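Local coordinates for tubulin-like protein CetZ2 (Haloferax volcanii, PDB 4B45) that binds and probably hydrolyses GTP as a tubulin- and FtsZ-like cytoskeletal protein and takes part in controlling cell shape, at residues G13-A18 against A181-I186; S17-F22 against R188-L193; T3-V8 against G29-A34. All blocks are in the same frame, centred on the assembly; numbering follows the deposited sequence.

Contact 1 (G13-A18 against A181-I186). With GSP (5'-guanosine-diphosphate-monothiophosphate), chain C.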
loop_
_atom_site.group_PDB
_atom_site.type_symbol
_atom_site.label_atom_id
_atom_site.label_comp_id
_atom_site.label_asym_id
_atom_site.label_seq_id
_atom_site.Cartn_x
_atom_site.Cartn_y
_atom_site.Cartn_z
ATOM N N GLY A 13 7.895 0.682 -9.356
ATOM C CA GLY A 13 8.808 1.807 -9.299
ATOM C C GLY A 13 8.056 3.123 -9.337
ATOM O O GLY A 13 8.464 4.109 -8.724
ATOM N N LYS A 14 6.956 3.141 -10.080
ATOM C CA LYS A 14 6.121 4.331 -10.167
ATOM C C LYS A 14 5.413 4.630 -8.835
ATOM O O LYS A 14 5.385 5.771 -8.373
ATOM C CB LYS A 14 5.102 4.192 -11.296
ATOM C CG LYS A 14 5.640 4.579 -12.671
ATOM C CD LYS A 14 4.489 4.988 -13.601
ATOM C CE LYS A 14 4.290 3.992 -14.753
ATOM N NZ LYS A 14 2.977 4.162 -15.475
ATOM N N LEU A 15 4.841 3.604 -8.220
ATOM C CA LEU A 15 4.166 3.789 -6.941
ATOM C C LEU A 15 5.181 4.111 -5.846
ATOM O O LEU A 15 4.949 4.994 -5.026
ATOM C CB LEU A 15 3.325 2.558 -6.583
ATOM C CG LEU A 15 2.530 2.597 -5.270
ATOM C CD1 LEU A 15 1.689 3.857 -5.197
ATOM C CD2 LEU A 15 1.657 1.357 -5.146
ATOM N N ALA A 16 6.309 3.408 -5.839
ATOM C CA ALA A 16 7.373 3.712 -4.875
ATOM C C ALA A 16 7.885 5.153 -4.986
ATOM O O ALA A 16 8.176 5.788 -3.978
ATOM C CB ALA A 16 8.525 2.725 -4.998
ATOM N N SER A 17 7.987 5.667 -6.205
ATOM C CA SER A 17 8.361 7.069 -6.410
ATOM C C SER A 17 7.317 8.040 -5.866
ATOM O O SER A 17 7.666 9.062 -5.275
ATOM C CB SER A 17 8.586 7.367 -7.896
ATOM O OG SER A 17 9.699 6.647 -8.398
ATOM N N ALA A 18 6.039 7.737 -6.094
ATOM C CA ALA A 18 4.960 8.619 -5.655
ATOM C C ALA A 18 4.924 8.707 -4.124
ATOM O O ALA A 18 4.803 9.788 -3.558
ATOM C CB ALA A 18 3.633 8.137 -6.196
ATOM N N ALA A 181 -3.125 9.109 -10.914
ATOM C CA ALA A 181 -4.155 9.383 -9.908
ATOM C C ALA A 181 -4.239 8.260 -8.900
ATOM O O ALA A 181 -4.396 8.508 -7.711
ATOM C CB ALA A 181 -5.534 9.619 -10.555
ATOM N N ILE A 182 -4.137 7.019 -9.362
ATOM C CA ILE A 182 -4.138 5.891 -8.429
ATOM C C ILE A 182 -2.921 5.942 -7.525
ATOM O O ILE A 182 -3.022 5.796 -6.307
ATOM C CB ILE A 182 -4.096 4.545 -9.150
ATOM C CG1 ILE A 182 -5.332 4.366 -10.032
ATOM C CG2 ILE A 182 -3.979 3.410 -8.138
ATOM C CD1 ILE A 182 -5.229 3.172 -10.975
ATOM N N ASN A 183 -1.762 6.160 -8.126
ATOM C CA ASN A 183 -0.533 6.189 -7.356
ATOM C C ASN A 183 -0.562 7.289 -6.308
ATOM O O ASN A 183 -0.097 7.109 -5.176
ATOM C CB ASN A 183 0.667 6.392 -8.276
ATOM C CG ASN A 183 0.897 5.225 -9.197
ATOM O OD1 ASN A 183 0.372 4.125 -8.983
ATOM N ND2 ASN A 183 1.696 5.449 -10.228
ATOM N N GLU A 184 -1.107 8.434 -6.694
ATOM C CA GLU A 184 -1.139 9.580 -5.805
ATOM C C GLU A 184 -2.091 9.368 -4.625
ATOM O O GLU A 184 -1.813 9.807 -3.503
ATOM C CB GLU A 184 -1.512 10.838 -6.581
ATOM C CG GLU A 184 -0.365 11.435 -7.367
ATOM C CD GLU A 184 0.489 12.364 -6.527
ATOM O OE1 GLU A 184 0.986 11.926 -5.462
ATOM O OE2 GLU A 184 0.666 13.537 -6.932
ATOM N N ALA A 185 -3.214 8.701 -4.880
ATOM C CA ALA A 185 -4.174 8.445 -3.814
ATOM C C ALA A 185 -3.558 7.439 -2.865
ATOM O O ALA A 185 -3.704 7.539 -1.646
ATOM C CB ALA A 185 -5.481 7.919 -4.371
ATOM N N ILE A 186 -2.854 6.464 -3.422
ATOM C CA ILE A 186 -2.260 5.441 -2.576
ATOM C C ILE A 186 -1.157 6.061 -1.751
ATOM O O ILE A 186 -1.049 5.806 -0.546
ATOM C CB ILE A 186 -1.755 4.243 -3.380
ATOM C CG1 ILE A 186 -2.955 3.438 -3.865
ATOM C CG2 ILE A 186 -0.895 3.343 -2.508
ATOM C CD1 ILE A 186 -3.865 3.001 -2.725
HETATM P PG GSP C . 6.019 -6.509 -17.911
HETATM O O3B GSP C . 6.699 -6.357 -16.466
HETATM S S1G GSP C . 3.978 -6.849 -17.919
HETATM O O2G GSP C . 6.320 -5.250 -18.776
HETATM O O3G GSP C . 6.630 -7.736 -18.461
HETATM P PB GSP C . 6.267 -5.365 -15.291
HETATM O O1B GSP C . 7.127 -4.129 -15.192
HETATM O O2B GSP C . 6.405 -6.130 -13.981
HETATM P PA GSP C . 4.075 -3.709 -14.723
HETATM O O1A GSP C . 3.779 -2.542 -15.627
HETATM O O2A GSP C . 4.824 -3.189 -13.524
HETATM O O3A GSP C . 4.782 -4.888 -15.478
HETATM O "O5'" GSP C . 2.768 -4.313 -14.140
HETATM C "C5'" GSP C . 1.573 -4.360 -14.844
HETATM C "C4'" GSP C . 0.404 -4.182 -13.971
HETATM O "O4'" GSP C . 0.555 -3.038 -13.184
HETATM C "C3'" GSP C . -0.843 -3.987 -14.734
HETATM O "O3'" GSP C . -1.858 -4.471 -13.942
HETATM C "C2'" GSP C . -0.974 -2.539 -14.864
HETATM O "O2'" GSP C . -2.316 -2.198 -14.938
HETATM C "C1'" GSP C . -0.429 -2.060 -13.607
HETATM N N9 GSP C . 0.245 -0.778 -13.650
HETATM C C8 GSP C . 1.154 -0.382 -14.547
HETATM N N7 GSP C . 1.588 0.851 -14.220
HETATM C C5 GSP C . 0.946 1.242 -13.078
HETATM C C6 GSP C . 1.016 2.417 -12.281
HETATM O O6 GSP C . 1.845 3.473 -12.610
HETATM N N1 GSP C . 0.225 2.496 -11.184
HETATM C C2 GSP C . -0.595 1.474 -10.851
HETATM N N2 GSP C . -1.419 1.625 -9.645
HETATM N N3 GSP C . -0.687 0.344 -11.568
HETATM C C4 GSP C . 0.087 0.211 -12.708
#

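Contact 2 (S17-F22 against R188-L193)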
loop_
_atom_site.group_PDB
_atom_site.type_symbol
_atom_site.label_atom_id
_atom_site.label_comp_id
_atom_site.label_asym_id
_atom_site.label_seq_id
_atom_site.Cartn_x
_atom_site.Cartn_y
_atom_site.Cartn_z
ATOM N N SER A 17 7.987 5.667 -6.205
ATOM C CA SER A 17 8.361 7.069 -6.410
ATOM C C SER A 17 7.317 8.040 -5.866
ATOM O O SER A 17 7.666 9.062 -5.275
ATOM C CB SER A 17 8.586 7.367 -7.896
ATOM O OG SER A 17 9.699 6.647 -8.398
ATOM N N ALA A 18 6.039 7.737 -6.094
ATOM C CA ALA A 18 4.960 8.619 -5.655
ATOM C C ALA A 18 4.924 8.707 -4.124
ATOM O O ALA A 18 4.803 9.788 -3.558
ATOM C CB ALA A 18 3.633 8.137 -6.196
ATOM N N LEU A 19 5.063 7.561 -3.466
ATOM C CA LEU A 19 5.106 7.503 -2.004
ATOM C C LEU A 19 6.283 8.301 -1.446
ATOM O O LEU A 19 6.117 9.084 -0.512
ATOM C CB LEU A 19 5.162 6.045 -1.536
ATOM C CG LEU A 19 5.022 5.737 -0.043
ATOM C CD1 LEU A 19 3.822 6.466 0.548
ATOM C CD2 LEU A 19 4.883 4.234 0.173
ATOM N N GLN A 20 7.473 8.121 -2.023
ATOM C CA GLN A 20 8.639 8.863 -1.560
ATOM C C GLN A 20 8.455 10.352 -1.800
ATOM O O GLN A 20 8.848 11.182 -0.980
ATOM C CB GLN A 20 9.903 8.391 -2.278
ATOM C CG GLN A 20 11.139 9.198 -1.921
ATOM C CD GLN A 20 12.202 9.124 -2.999
ATOM O OE1 GLN A 20 13.193 8.401 -2.864
ATOM N NE2 GLN A 20 12.001 9.874 -4.081
ATOM N N SER A 21 7.866 10.681 -2.944
ATOM C CA SER A 21 7.572 12.068 -3.293
ATOM C C SER A 21 6.574 12.697 -2.297
ATOM O O SER A 21 6.715 13.857 -1.896
ATOM C CB SER A 21 7.021 12.128 -4.728
ATOM O OG SER A 21 6.875 13.463 -5.184
ATOM N N PHE A 22 5.563 11.936 -1.900
ATOM C CA PHE A 22 4.623 12.436 -0.900
ATOM C C PHE A 22 5.333 12.685 0.435
ATOM O O PHE A 22 5.188 13.745 1.042
ATOM C CB PHE A 22 3.452 11.474 -0.703
ATOM C CG PHE A 22 2.497 11.896 0.393
ATOM C CD1 PHE A 22 1.512 12.848 0.147
ATOM C CD2 PHE A 22 2.591 11.351 1.669
ATOM C CE1 PHE A 22 0.635 13.247 1.153
ATOM C CE2 PHE A 22 1.715 11.744 2.683
ATOM C CZ PHE A 22 0.733 12.690 2.421
ATOM N N ARG A 188 -0.845 9.156 -0.652
ATOM C CA ARG A 188 -1.400 9.948 0.447
ATOM C C ARG A 188 -1.862 9.068 1.606
ATOM O O ARG A 188 -1.524 9.325 2.757
ATOM C CB ARG A 188 -2.570 10.809 -0.032
ATOM C CG ARG A 188 -3.409 11.366 1.105
ATOM C CD ARG A 188 -4.870 11.533 0.687
ATOM N NE ARG A 188 -5.144 12.858 0.140
ATOM C CZ ARG A 188 -6.238 13.176 -0.548
ATOM N NH1 ARG A 188 -7.170 12.263 -0.791
ATOM N NH2 ARG A 188 -6.394 14.409 -1.005
ATOM N N ARG A 189 -2.633 8.031 1.286
ATOM C CA ARG A 189 -3.076 7.035 2.262
ATOM C C ARG A 189 -1.947 6.358 3.028
ATOM O O ARG A 189 -1.967 6.300 4.257
ATOM C CB ARG A 189 -3.889 5.940 1.571
ATOM C CG ARG A 189 -5.318 6.307 1.327
ATOM C CD ARG A 189 -5.867 5.500 0.184
ATOM N NE ARG A 189 -7.274 5.781 -0.099
ATOM C CZ ARG A 189 -7.723 6.928 -0.604
ATOM N NH1 ARG A 189 -6.884 7.932 -0.862
ATOM N NH2 ARG A 189 -9.019 7.079 -0.837
ATOM N N VAL A 190 -0.996 5.792 2.294
ATOM C CA VAL A 190 0.109 5.063 2.909
ATOM C C VAL A 190 1.039 6.020 3.638
ATOM O O VAL A 190 1.431 5.765 4.779
ATOM C CB VAL A 190 0.875 4.227 1.870
ATOM C CG1 VAL A 190 2.109 3.570 2.497
ATOM C CG2 VAL A 190 -0.051 3.171 1.269
ATOM N N GLY A 191 1.362 7.135 2.986
ATOM C CA GLY A 191 2.210 8.155 3.578
ATOM C C GLY A 191 1.706 8.642 4.931
ATOM O O GLY A 191 2.494 8.797 5.868
ATOM N N LEU A 192 0.395 8.882 5.036
ATOM C CA LEU A 192 -0.194 9.358 6.278
ATOM C C LEU A 192 -0.099 8.267 7.328
ATOM O O LEU A 192 0.147 8.543 8.496
ATOM C CB LEU A 192 -1.668 9.755 6.077
ATOM C CG LEU A 192 -1.909 11.071 5.343
ATOM C CD1 LEU A 192 -3.404 11.298 5.108
ATOM C CD2 LEU A 192 -1.280 12.251 6.070
ATOM N N LEU A 193 -0.306 7.023 6.906
ATOM C CA LEU A 193 -0.182 5.898 7.824
ATOM C C LEU A 193 1.239 5.811 8.374
ATOM O O LEU A 193 1.445 5.603 9.571
ATOM C CB LEU A 193 -0.550 4.604 7.117
ATOM C CG LEU A 193 -0.324 3.333 7.928
ATOM C CD1 LEU A 193 -1.420 3.205 8.947
ATOM C CD2 LEU A 193 -0.267 2.100 7.027
#

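Contact 3 (T3-V8 against G29-A34)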
loop_
_atom_site.group_PDB
_atom_site.type_symbol
_atom_site.label_atom_id
_atom_site.label_comp_id
_atom_site.label_asym_id
_atom_site.label_seq_id
_atom_site.Cartn_x
_atom_site.Cartn_y
_atom_site.Cartn_z
ATOM N N THR A 3 10.366 3.610 7.042
ATOM C CA THR A 3 10.377 2.490 6.111
ATOM C C THR A 3 11.368 2.643 4.952
ATOM O O THR A 3 11.879 3.741 4.683
ATOM C CB THR A 3 8.970 2.233 5.564
ATOM O OG1 THR A 3 8.913 0.918 4.993
ATOM C CG2 THR A 3 8.609 3.275 4.515
ATOM N N VAL A 4 11.647 1.519 4.292
ATOM C CA VAL A 4 12.472 1.482 3.083
ATOM C C VAL A 4 11.650 0.891 1.949
ATOM O O VAL A 4 11.056 -0.181 2.095
ATOM C CB VAL A 4 13.734 0.609 3.264
ATOM C CG1 VAL A 4 14.412 0.381 1.914
ATOM C CG2 VAL A 4 14.694 1.249 4.231
ATOM N N LEU A 5 11.585 1.595 0.828
ATOM C CA LEU A 5 10.738 1.153 -0.268
ATOM C C LEU A 5 11.582 0.504 -1.352
ATOM O O LEU A 5 12.591 1.059 -1.752
ATOM C CB LEU A 5 9.974 2.337 -0.856
ATOM C CG LEU A 5 9.131 3.141 0.128
ATOM C CD1 LEU A 5 8.447 4.333 -0.578
ATOM C CD2 LEU A 5 8.105 2.239 0.798
ATOM N N ILE A 6 11.159 -0.664 -1.830
ATOM C CA ILE A 6 11.786 -1.276 -2.993
ATOM C C ILE A 6 10.759 -1.591 -4.067
ATOM O O ILE A 6 10.033 -2.576 -3.966
ATOM C CB ILE A 6 12.501 -2.585 -2.637
ATOM C CG1 ILE A 6 13.462 -2.372 -1.466
ATOM C CG2 ILE A 6 13.238 -3.125 -3.865
ATOM C CD1 ILE A 6 13.736 -3.637 -0.698
ATOM N N GLY A 7 10.715 -0.771 -5.106
ATOM C CA GLY A 7 9.869 -1.058 -6.252
ATOM C C GLY A 7 10.437 -2.175 -7.104
ATOM O O GLY A 7 11.647 -2.250 -7.321
ATOM N N VAL A 8 9.568 -3.061 -7.576
ATOM C CA VAL A 8 9.982 -4.120 -8.493
ATOM C C VAL A 8 9.093 -4.107 -9.738
ATOM O O VAL A 8 7.880 -4.294 -9.652
ATOM C CB VAL A 8 9.940 -5.511 -7.827
ATOM C CG1 VAL A 8 10.355 -6.579 -8.822
ATOM C CG2 VAL A 8 10.857 -5.547 -6.614
ATOM N N GLY A 29 9.319 12.529 6.481
ATOM C CA GLY A 29 10.582 11.815 6.653
ATOM C C GLY A 29 10.461 10.342 7.024
ATOM O O GLY A 29 11.383 9.756 7.570
ATOM N N ALA A 30 9.328 9.734 6.709
ATOM C CA ALA A 30 9.057 8.359 7.103
ATOM C C ALA A 30 9.749 7.401 6.157
ATOM O O ALA A 30 10.091 6.286 6.530
ATOM C CB ALA A 30 7.538 8.093 7.106
ATOM N N VAL A 31 9.935 7.842 4.918
ATOM C CA VAL A 31 10.593 7.031 3.905
ATOM C C VAL A 31 12.079 7.304 3.991
ATOM O O VAL A 31 12.526 8.408 3.680
ATOM C CB VAL A 31 10.066 7.373 2.506
ATOM C CG1 VAL A 31 10.869 6.663 1.445
ATOM C CG2 VAL A 31 8.587 7.012 2.398
ATOM N N LEU A 32 12.840 6.320 4.463
ATOM C CA LEU A 32 14.264 6.522 4.687
ATOM C C LEU A 32 15.024 6.390 3.377
ATOM O O LEU A 32 16.064 7.011 3.185
ATOM C CB LEU A 32 14.813 5.535 5.723
ATOM C CG LEU A 32 14.227 5.595 7.138
ATOM C CD1 LEU A 32 15.151 4.869 8.102
ATOM C CD2 LEU A 32 14.020 7.035 7.581
ATOM N N ASP A 33 14.494 5.582 2.472
ATOM C CA ASP A 33 15.114 5.409 1.169
ATOM C C ASP A 33 14.128 4.732 0.248
ATOM O O ASP A 33 13.123 4.189 0.702
ATOM C CB ASP A 33 16.385 4.572 1.280
ATOM C CG ASP A 33 17.374 4.880 0.182
ATOM O OD1 ASP A 33 16.976 4.903 -1.002
ATOM O OD2 ASP A 33 18.552 5.115 0.506
ATOM N N ALA A 34 14.418 4.779 -1.046
ATOM C CA ALA A 34 13.573 4.162 -2.067
ATOM C C ALA A 34 14.460 3.710 -3.215
ATOM O O ALA A 34 15.333 4.455 -3.655
ATOM C CB ALA A 34 12.537 5.154 -2.576
#

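Contact 1 (G13-A18 against A181-I186)
The carboxamide of N183 meets the Watson-Crick edge of the guanine almost coplanar in orientation, the two planes about 9° apart, while L15 lies over one face of the amide with its CB 4.1 Å from N183 OD1. This is the guanine-recognition corner of the tubulin/FtsZ GTPase fold. Helix 9-26, whose N-terminal turns themselves bind the nucleotide, packs here on helix 175-196, the central helix of the family, with the two short segments crossing at -45°. N183 reads the base by matching donor to acceptor. GSP N1 donates to N183 OD1 at 2.7 Å, and GSP N2 adds a weak bond to the same oxygen at 3.1 Å. In return N183 ND2 donates to GSP O6 over 3.1 Å, fairly straight at 161°. With both ends of the amide engaged, its rotation is fixed, and the pattern of an accepting O6 beside a donating N1 distinguishes guanine from adenine.

K14 approaches O6 from the other helix. Its chain, bent about the CG-CD bond, runs alongside the oxygen, and K14 NZ reaches GSP O6 in a weak bond of 3.2 Å, so O6 has partners from both helices. At the N2 end of the same edge, I182 CG2 touches GSP N2. Behind the polar layer the helices meet through small and branched apolar groups: A18 CB packs on N183 CB, and L15 CD1 lies 3.8 Å from I186 CG2. L15 also reaches L130 and I132 of strand 127-133, anchoring this corner to the sheet. One turn of helix 9-26 is further secured by S17 OG, which bonds to G13 O at 2.8 Å from the face of that carbonyl opposite the one used by S17 N.

Contact 2 (S17-F22 against R188-L193)
With chi1 at 176°, F22 turns CG away from its own amide nitrogen and carries the ring across to the backbone of R188; L19, one turn earlier, has the same trans first torsion and sends its two methyls toward V190 and G191. The ring of F22 receives R188 CA almost centrally over one face, 3.9 Å from the centroid and 11° off the normal, a CH-pi contact made by the main chain and not by the guanidinium. Of the R188 side chain, CB comes near, 4.2 Å from F22 CE1 on the same side of the ring as CA, and the rest leads away. Beside this, F22 CE2 comes within 3.7 Å of G191 CA. A side chain at that glycine would point straight into the ring and collide with CD2, so the close seating of the phenylalanine depends on the bare backbone there. L192 CD2 reaches F22 CZ at 4.2 Å.

L19 makes the second half of the contact. Its CD1 lies 3.5 Å from G191 N, and L19 CD2 meets V190 CG1 at 3.7 Å, the two side chains crossing at about a right angle. No hydrogen bond links the segments, and the interface is held by apolar contact between helices inclined at -51°.

F22 also rests on A187, the residue just before R188. On its other flank helix 175-196 faces the C-terminal part of the fold, where R188, R189 and L192 pack on Y227 of strand 222-231, and L192 and L193 on L313 of strand 309-319. It is thus sandwiched between helix 9-26 and those strands.

Contact 3 (T3-V8 against G29-A34)
Strands 3-8 and 31-34 run parallel, inclined by 23°, with T3 beside V31 and L5 beside A34, so that two steps on one strand answer three on the other and the extra residue forms a beta bulge at L32. T3 N donates to A30 O at 2.7 Å, and T3 O accepts from L32 N at 2.8 Å. L5 N donates to D33 O at 3.0 Å, and A34 CA makes a CH...O contact of 3.3 Å with L5 O.

On the face shared by T3, L5, V31 and A34, the L5 side chain crosses that of V31 at about a right angle, L5 CD1 3.9 Å from V31 CG1 and turned toward L19 of helix 9-26. L5 CG lies anti to the carbonyl carbon (chi1 -56°), which carries CD1 over V31. Cutting L5 back to an alanine would probably leave V31 CG1 and L19 without the branch between them, opening a gap under the helix.

This is the first beta-alpha-beta unit of the Rossmann-like GTPase domain. At the bulge, D33 OD1 accepts from A34 N at 2.6 Å and D33 OD2 forms a salt bridge with R89, consistent with these bonds steadying the strand where its regular pairing falters.

In the fold
From the N terminus, strand 3-8 leads into helix 9-26, the helix carries the chain back and strand 31-38 runs parallel to the first, a beta-alpha-beta crossover; contact 3 closes this short loop. The same helix then serves two long-range closures, contacts 1 and 2, which bring helix 175-196 back across more than 160 residues. They do not nest but cross, in step along both helices, overlapping at S17 and A18, and each crosses contact 3. Contact 1 lies at the nucleotide end and contact 2 farther from it. Q20 touching A34, and A16 beside G7, connect the helix pair to the sheet, tying the GTPase domain to the central helix.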